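Local coordinates for protein processed glycerol phosphate lipoteichoic acid synthase 2 (Bacillus subtilis, PDB 2W8D) that is a lipoteichoic acid synthase whose sulfatase-family domain, of the alkaline phosphatase clan, carries a bound magnesium ion, at residues A29-Q43 / D249-I262. Residues are numbered along the deposited sequence; the frame is centred on the assembly and turned at random.
Sequences AEGKNVIYVSLESLQ and DKSIIVMYGDHYGI. With MG (magnesium ion), chain C.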
loop_
_atom_site.group_PDB
_atom_site.type_symbol
_atom_site.label_atom_id
_atom_site.label_comp_id
_atom_site.label_asym_id
_atom_site.label_seq_id
_atom_site.Cartn_x
_atom_site.Cartn_y
_atom_site.Cartn_z
ATOM N N ALA A 29 -9.396 -0.674 17.985
ATOM C CA ALA A 29 -7.945 -0.697 18.092
ATOM C C ALA A 29 -7.437 0.676 18.535
ATOM O O ALA A 29 -6.262 1.034 18.350
ATOM C CB ALA A 29 -7.322 -1.107 16.772
ATOM N N GLU A 30 -8.340 1.441 19.126
ATOM C CA GLU A 30 -7.989 2.715 19.694
ATOM C C GLU A 30 -6.814 2.627 20.657
ATOM O O GLU A 30 -6.796 1.787 21.552
ATOM C CB GLU A 30 -9.183 3.275 20.426
ATOM C CG GLU A 30 -9.038 4.738 20.773
ATOM C CD GLU A 30 -10.242 5.250 21.485
ATOM O OE1 GLU A 30 -11.198 4.459 21.694
ATOM O OE2 GLU A 30 -10.239 6.444 21.838
ATOM N N GLY A 31 -5.843 3.524 20.450
ATOM C CA GLY A 31 -4.666 3.665 21.316
ATOM C C GLY A 31 -3.416 2.962 20.809
ATOM O O GLY A 31 -2.301 3.222 21.301
ATOM N N LYS A 32 -3.602 2.064 19.841
ATOM C CA LYS A 32 -2.513 1.236 19.345
ATOM C C LYS A 32 -1.531 1.917 18.396
ATOM O O LYS A 32 -1.863 2.878 17.681
ATOM C CB LYS A 32 -3.049 -0.073 18.736
ATOM C CG LYS A 32 -3.048 -1.206 19.819
ATOM C CD LYS A 32 -4.233 -2.084 19.761
ATOM C CE LYS A 32 -4.537 -2.624 21.154
ATOM N NZ LYS A 32 -5.705 -3.540 21.039
ATOM N N ASN A 33 -0.305 1.412 18.412
ATOM C CA ASN A 33 0.663 1.784 17.436
ATOM C C ASN A 33 0.198 1.307 16.041
ATOM O O ASN A 33 -0.669 0.422 15.922
ATOM C CB ASN A 33 1.987 1.135 17.784
ATOM C CG ASN A 33 2.461 1.500 19.162
ATOM O OD1 ASN A 33 2.652 2.667 19.464
ATOM N ND2 ASN A 33 2.662 0.501 20.011
ATOM N N VAL A 34 0.765 1.918 15.002
ATOM C CA VAL A 34 0.566 1.463 13.658
ATOM C C VAL A 34 1.963 1.189 13.113
ATOM O O VAL A 34 2.879 1.999 13.299
ATOM C CB VAL A 34 -0.139 2.558 12.771
ATOM C CG1 VAL A 34 -0.258 2.102 11.275
ATOM C CG2 VAL A 34 -1.490 2.974 13.362
ATOM N N ILE A 35 2.114 0.045 12.440
ATOM C CA ILE A 35 3.344 -0.316 11.751
ATOM C C ILE A 35 2.948 -0.683 10.301
ATOM O O ILE A 35 2.295 -1.698 10.061
ATOM C CB ILE A 35 4.036 -1.527 12.457
ATOM C CG1 ILE A 35 4.499 -1.176 13.886
ATOM C CG2 ILE A 35 5.197 -2.058 11.625
ATOM C CD1 ILE A 35 4.930 -2.385 14.745
ATOM N N TYR A 36 3.312 0.149 9.333
ATOM C CA TYR A 36 3.057 -0.205 7.955
ATOM C C TYR A 36 4.295 -0.904 7.436
ATOM O O TYR A 36 5.420 -0.506 7.777
ATOM C CB TYR A 36 2.807 1.050 7.091
ATOM C CG TYR A 36 1.399 1.534 6.997
ATOM C CD1 TYR A 36 0.874 2.411 7.937
ATOM C CD2 TYR A 36 0.605 1.188 5.907
ATOM C CE1 TYR A 36 -0.431 2.915 7.823
ATOM C CE2 TYR A 36 -0.706 1.680 5.777
ATOM C CZ TYR A 36 -1.209 2.541 6.752
ATOM O OH TYR A 36 -2.491 3.016 6.628
ATOM N N VAL A 37 4.095 -1.904 6.589
ATOM C CA VAL A 37 5.172 -2.536 5.822
ATOM C C VAL A 37 4.827 -2.583 4.344
ATOM O O VAL A 37 3.832 -3.179 3.960
ATOM C CB VAL A 37 5.461 -3.987 6.257
ATOM C CG1 VAL A 37 6.650 -4.518 5.475
ATOM C CG2 VAL A 37 5.693 -4.053 7.794
ATOM N N SER A 38 5.650 -1.937 3.528
ATOM C CA SER A 38 5.520 -1.984 2.093
ATOM C C SER A 38 6.331 -3.154 1.569
ATOM O O SER A 38 7.560 -3.148 1.649
ATOM C CB SER A 38 6.035 -0.667 1.494
ATOM O OG SER A 38 6.264 -0.770 0.099
ATOM N N LEU A 39 5.628 -4.151 1.023
ATOM C CA LEU A 39 6.192 -5.403 0.479
ATOM C C LEU A 39 6.505 -5.227 -0.986
ATOM O O LEU A 39 5.611 -5.352 -1.843
ATOM C CB LEU A 39 5.166 -6.512 0.623
ATOM C CG LEU A 39 4.676 -6.765 2.048
ATOM C CD1 LEU A 39 3.552 -7.769 2.084
ATOM C CD2 LEU A 39 5.820 -7.239 2.940
ATOM N N GLU A 40 7.759 -4.922 -1.287
ATOM C CA GLU A 40 8.194 -4.529 -2.621
ATOM C C GLU A 40 7.793 -5.519 -3.725
ATOM O O GLU A 40 8.137 -6.729 -3.649
ATOM C CB GLU A 40 9.729 -4.386 -2.618
ATOM C CG GLU A 40 10.355 -3.816 -3.882
ATOM C CD GLU A 40 9.649 -2.581 -4.427
ATOM O OE1 GLU A 40 9.611 -1.522 -3.734
ATOM O OE2 GLU A 40 9.113 -2.678 -5.562
ATOM N N SER A 41 7.097 -4.995 -4.747
ATOM C CA SER A 41 6.825 -5.716 -6.003
ATOM C C SER A 41 6.099 -7.048 -5.808
ATOM O O SER A 41 6.154 -7.911 -6.680
ATOM C CB SER A 41 8.129 -5.978 -6.755
ATOM O OG SER A 41 8.734 -4.787 -7.228
ATOM N N LEU A 42 5.438 -7.213 -4.659
ATOM C CA LEU A 42 4.762 -8.469 -4.314
ATOM C C LEU A 42 3.292 -8.518 -4.774
ATOM O O LEU A 42 2.465 -7.699 -4.359
ATOM C CB LEU A 42 4.862 -8.710 -2.814
ATOM C CG LEU A 42 4.452 -10.142 -2.447
ATOM C CD1 LEU A 42 5.473 -11.159 -2.974
ATOM C CD2 LEU A 42 4.232 -10.295 -0.941
ATOM N N GLN A 43 2.973 -9.470 -5.638
ATOM C CA GLN A 43 1.600 -9.596 -6.214
ATOM C C GLN A 43 0.862 -10.735 -5.510
ATOM O O GLN A 43 1.480 -11.682 -5.046
ATOM C CB GLN A 43 1.662 -9.856 -7.735
ATOM C CG GLN A 43 2.260 -8.676 -8.527
ATOM C CD GLN A 43 2.577 -8.980 -9.989
ATOM O OE1 GLN A 43 1.677 -9.300 -10.797
ATOM N NE2 GLN A 43 3.848 -8.848 -10.349
ATOM N N ASP A 249 1.293 -7.045 20.370
ATOM C CA ASP A 249 0.002 -6.869 21.032
ATOM C C ASP A 249 -0.370 -5.384 21.198
ATOM O O ASP A 249 -1.511 -5.028 21.495
ATOM C CB ASP A 249 0.019 -7.572 22.411
ATOM C CG ASP A 249 0.209 -9.081 22.304
ATOM O OD1 ASP A 249 -0.472 -9.733 21.478
ATOM O OD2 ASP A 249 1.029 -9.632 23.071
ATOM N N LYS A 250 0.598 -4.508 21.001
ATOM C CA LYS A 250 0.333 -3.091 21.168
ATOM C C LYS A 250 0.128 -2.409 19.843
ATOM O O LYS A 250 0.201 -1.172 19.779
ATOM C CB LYS A 250 1.481 -2.418 21.926
ATOM C CG LYS A 250 1.570 -2.816 23.405
ATOM C CD LYS A 250 2.962 -2.562 23.961
ATOM C CE LYS A 250 3.200 -3.391 25.222
ATOM N NZ LYS A 250 4.537 -3.153 25.861
ATOM N N SER A 251 -0.111 -3.179 18.783
ATOM C CA SER A 251 -0.021 -2.588 17.458
ATOM C C SER A 251 -1.015 -3.052 16.405
ATOM O O SER A 251 -1.628 -4.122 16.506
ATOM C CB SER A 251 1.402 -2.726 16.908
ATOM O OG SER A 251 2.341 -2.095 17.764
ATOM N N ILE A 252 -1.170 -2.208 15.392
ATOM C CA ILE A 252 -1.848 -2.593 14.187
ATOM C C ILE A 252 -0.749 -2.681 13.142
ATOM O O ILE A 252 -0.108 -1.673 12.792
ATOM C CB ILE A 252 -2.866 -1.532 13.747
ATOM C CG1 ILE A 252 -3.923 -1.307 14.818
ATOM C CG2 ILE A 252 -3.536 -1.914 12.414
ATOM C CD1 ILE A 252 -4.810 -0.115 14.469
ATOM N N ILE A 253 -0.520 -3.894 12.650
ATOM C CA ILE A 253 0.451 -4.092 11.579
ATOM C C ILE A 253 -0.331 -4.196 10.295
ATOM O O ILE A 253 -1.276 -4.975 10.206
ATOM C CB ILE A 253 1.283 -5.360 11.838
ATOM C CG1 ILE A 253 2.013 -5.218 13.203
ATOM C CG2 ILE A 253 2.205 -5.660 10.633
ATOM C CD1 ILE A 253 2.574 -6.459 13.789
ATOM N N VAL A 254 0.051 -3.384 9.317
ATOM C CA VAL A 254 -0.622 -3.304 8.031
ATOM C C VAL A 254 0.435 -3.510 6.962
ATOM O O VAL A 254 1.366 -2.698 6.847
ATOM C CB VAL A 254 -1.118 -1.849 7.787
ATOM C CG1 VAL A 254 -1.828 -1.722 6.431
ATOM C CG2 VAL A 254 -1.955 -1.337 8.934
HETATM N N MSE A 255 0.276 -4.540 6.134
HETATM C CA MSE A 255 1.254 -4.842 5.093
HETATM C C MSE A 255 0.633 -4.928 3.739
HETATM O O MSE A 255 -0.422 -5.562 3.557
HETATM C CB MSE A 255 2.001 -6.132 5.379
HETATM C CG MSE A 255 2.611 -6.112 6.763
HETATM SE SE MSE A 255 3.731 -7.662 7.012
HETATM C CE MSE A 255 2.346 -9.075 6.977
ATOM N N TYR A 256 1.331 -4.356 2.768
ATOM C CA TYR A 256 0.803 -4.324 1.413
ATOM C C TYR A 256 1.882 -4.468 0.347
ATOM O O TYR A 256 2.970 -3.862 0.446
ATOM C CB TYR A 256 0.062 -2.996 1.196
ATOM C CG TYR A 256 0.945 -1.786 1.297
ATOM C CD1 TYR A 256 1.455 -1.197 0.153
ATOM C CD2 TYR A 256 1.251 -1.206 2.532
ATOM C CE1 TYR A 256 2.298 -0.082 0.216
ATOM C CE2 TYR A 256 2.107 -0.096 2.615
ATOM C CZ TYR A 256 2.606 0.480 1.449
ATOM O OH TYR A 256 3.411 1.618 1.462
ATOM N N GLY A 257 1.553 -5.204 -0.715
ATOM C CA GLY A 257 2.405 -5.168 -1.900
ATOM C C GLY A 257 2.247 -3.783 -2.508
ATOM O O GLY A 257 1.125 -3.263 -2.559
ATOM N N ASP A 258 3.340 -3.161 -2.953
ATOM C CA ASP A 258 3.212 -1.758 -3.445
ATOM C C ASP A 258 2.682 -1.638 -4.897
ATOM O O ASP A 258 1.920 -0.718 -5.213
ATOM C CB ASP A 258 4.492 -0.939 -3.188
ATOM C CG ASP A 258 5.720 -1.511 -3.882
ATOM O OD1 ASP A 258 5.695 -2.687 -4.330
ATOM O OD2 ASP A 258 6.715 -0.762 -4.020
ATOM N N HIS A 259 3.032 -2.594 -5.767
ATOM C CA HIS A 259 2.562 -2.562 -7.164
ATOM C C HIS A 259 3.043 -3.828 -7.804
ATOM O O HIS A 259 3.701 -4.614 -7.121
ATOM C CB HIS A 259 3.197 -1.361 -7.894
ATOM C CG HIS A 259 4.669 -1.278 -7.658
ATOM N ND1 HIS A 259 5.581 -2.094 -8.314
ATOM C CD2 HIS A 259 5.379 -0.551 -6.760
ATOM C CE1 HIS A 259 6.795 -1.826 -7.870
ATOM N NE2 HIS A 259 6.700 -0.904 -6.916
ATOM N N TYR A 260 2.794 -4.027 -9.108
ATOM C CA TYR A 260 3.230 -5.297 -9.712
ATOM C C TYR A 260 4.729 -5.361 -9.794
ATOM O O TYR A 260 5.368 -4.347 -9.944
ATOM C CB TYR A 260 2.637 -5.529 -11.118
ATOM C CG TYR A 260 3.093 -4.488 -12.116
ATOM C CD1 TYR A 260 4.220 -4.705 -12.879
ATOM C CD2 TYR A 260 2.434 -3.254 -12.238
ATOM C CE1 TYR A 260 4.666 -3.753 -13.815
ATOM C CE2 TYR A 260 2.879 -2.261 -13.165
ATOM C CZ TYR A 260 4.005 -2.555 -13.945
ATOM O OH TYR A 260 4.503 -1.683 -14.839
ATOM N N GLY A 261 5.287 -6.562 -9.743
ATOM C CA GLY A 261 6.694 -6.739 -10.029
ATOM C C GLY A 261 6.934 -7.238 -11.451
ATOM O O GLY A 261 7.983 -6.958 -12.051
ATOM N N ILE A 262 5.975 -7.997 -11.983
ATOM C CA ILE A 262 6.124 -8.612 -13.297
ATOM C C ILE A 262 5.226 -7.919 -14.344
ATOM O O ILE A 262 4.002 -8.122 -14.350
ATOM C CB ILE A 262 5.759 -10.118 -13.249
ATOM C CG1 ILE A 262 6.441 -10.837 -12.065
ATOM C CG2 ILE A 262 6.108 -10.782 -14.594
ATOM C CD1 ILE A 262 7.972 -10.792 -12.140
HETATM MG MG MG C . 8.328 -0.762 -5.403
HETATM O O HOH W 1 5.091 1.562 -0.851
#
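Glu40 and Asp258 meet at a magnesium ion just past the carboxyl ends of two parallel strands, 33-39 and 251-257, a worked example of how a sheet delivers metal ligands. Glu40 grips the ion with both oxygens, OE1 at 2.2 Å, while Asp258 OD2 and His259 NE2 approach from the other strand's loop; the phosphorylated Thr84 belongs to the same site. The shared metal presumably offsets the repulsion between the two carboxylates, whose planes are 80° apart and whose Glu40 OE1 and Asp258 OD2 lie 3.0 Å from each other. Each ligand is held by a second bond. Ser41 OG donates to the anti lone pair of Glu40 OE2 at 2.7 Å, and the N of Ser41 reaches Asp258 OD1 at 2.7 Å on its syn side. His259 ND1 donates a hydrogen bond to Tyr260 O, 2.8 Å away and close to the ring plane, which fixes the ring's rotation with NE2 toward the ion.

Behind the site the backbones satisfy each other in regular parallel fashion: Asn33, Ile35, Val37 and Leu39 each donate to and accept from segment 249-262, ending in a weak bond from Asp258 N to Leu39 O. The backbone polar groups of Val34 and Tyr36 turn instead to strand 189-194. With chi1 at 63°, the Tyr256 ring folds back over Ser38, whose CA makes a CH-pi contact over one face, 4.0 Å from the centroid. A water then links Tyr256 OH (2.9 Å) to Ser38 OG. Val254 CB makes a like contact over one face of the Tyr36 ring, toward its rim. At the far end Asn33 OD1 accepts from Phe189 N, and Ser251 OG donates to Leu247 O.

As in other alkaline phosphatase clan domains, the pair lies centrally in the mixed sheet, between strands 189-194 and 292-296: helix 313-320 packs on Tyr36 and Val254, helix 219-244 on Val37, Ile253 and Met255.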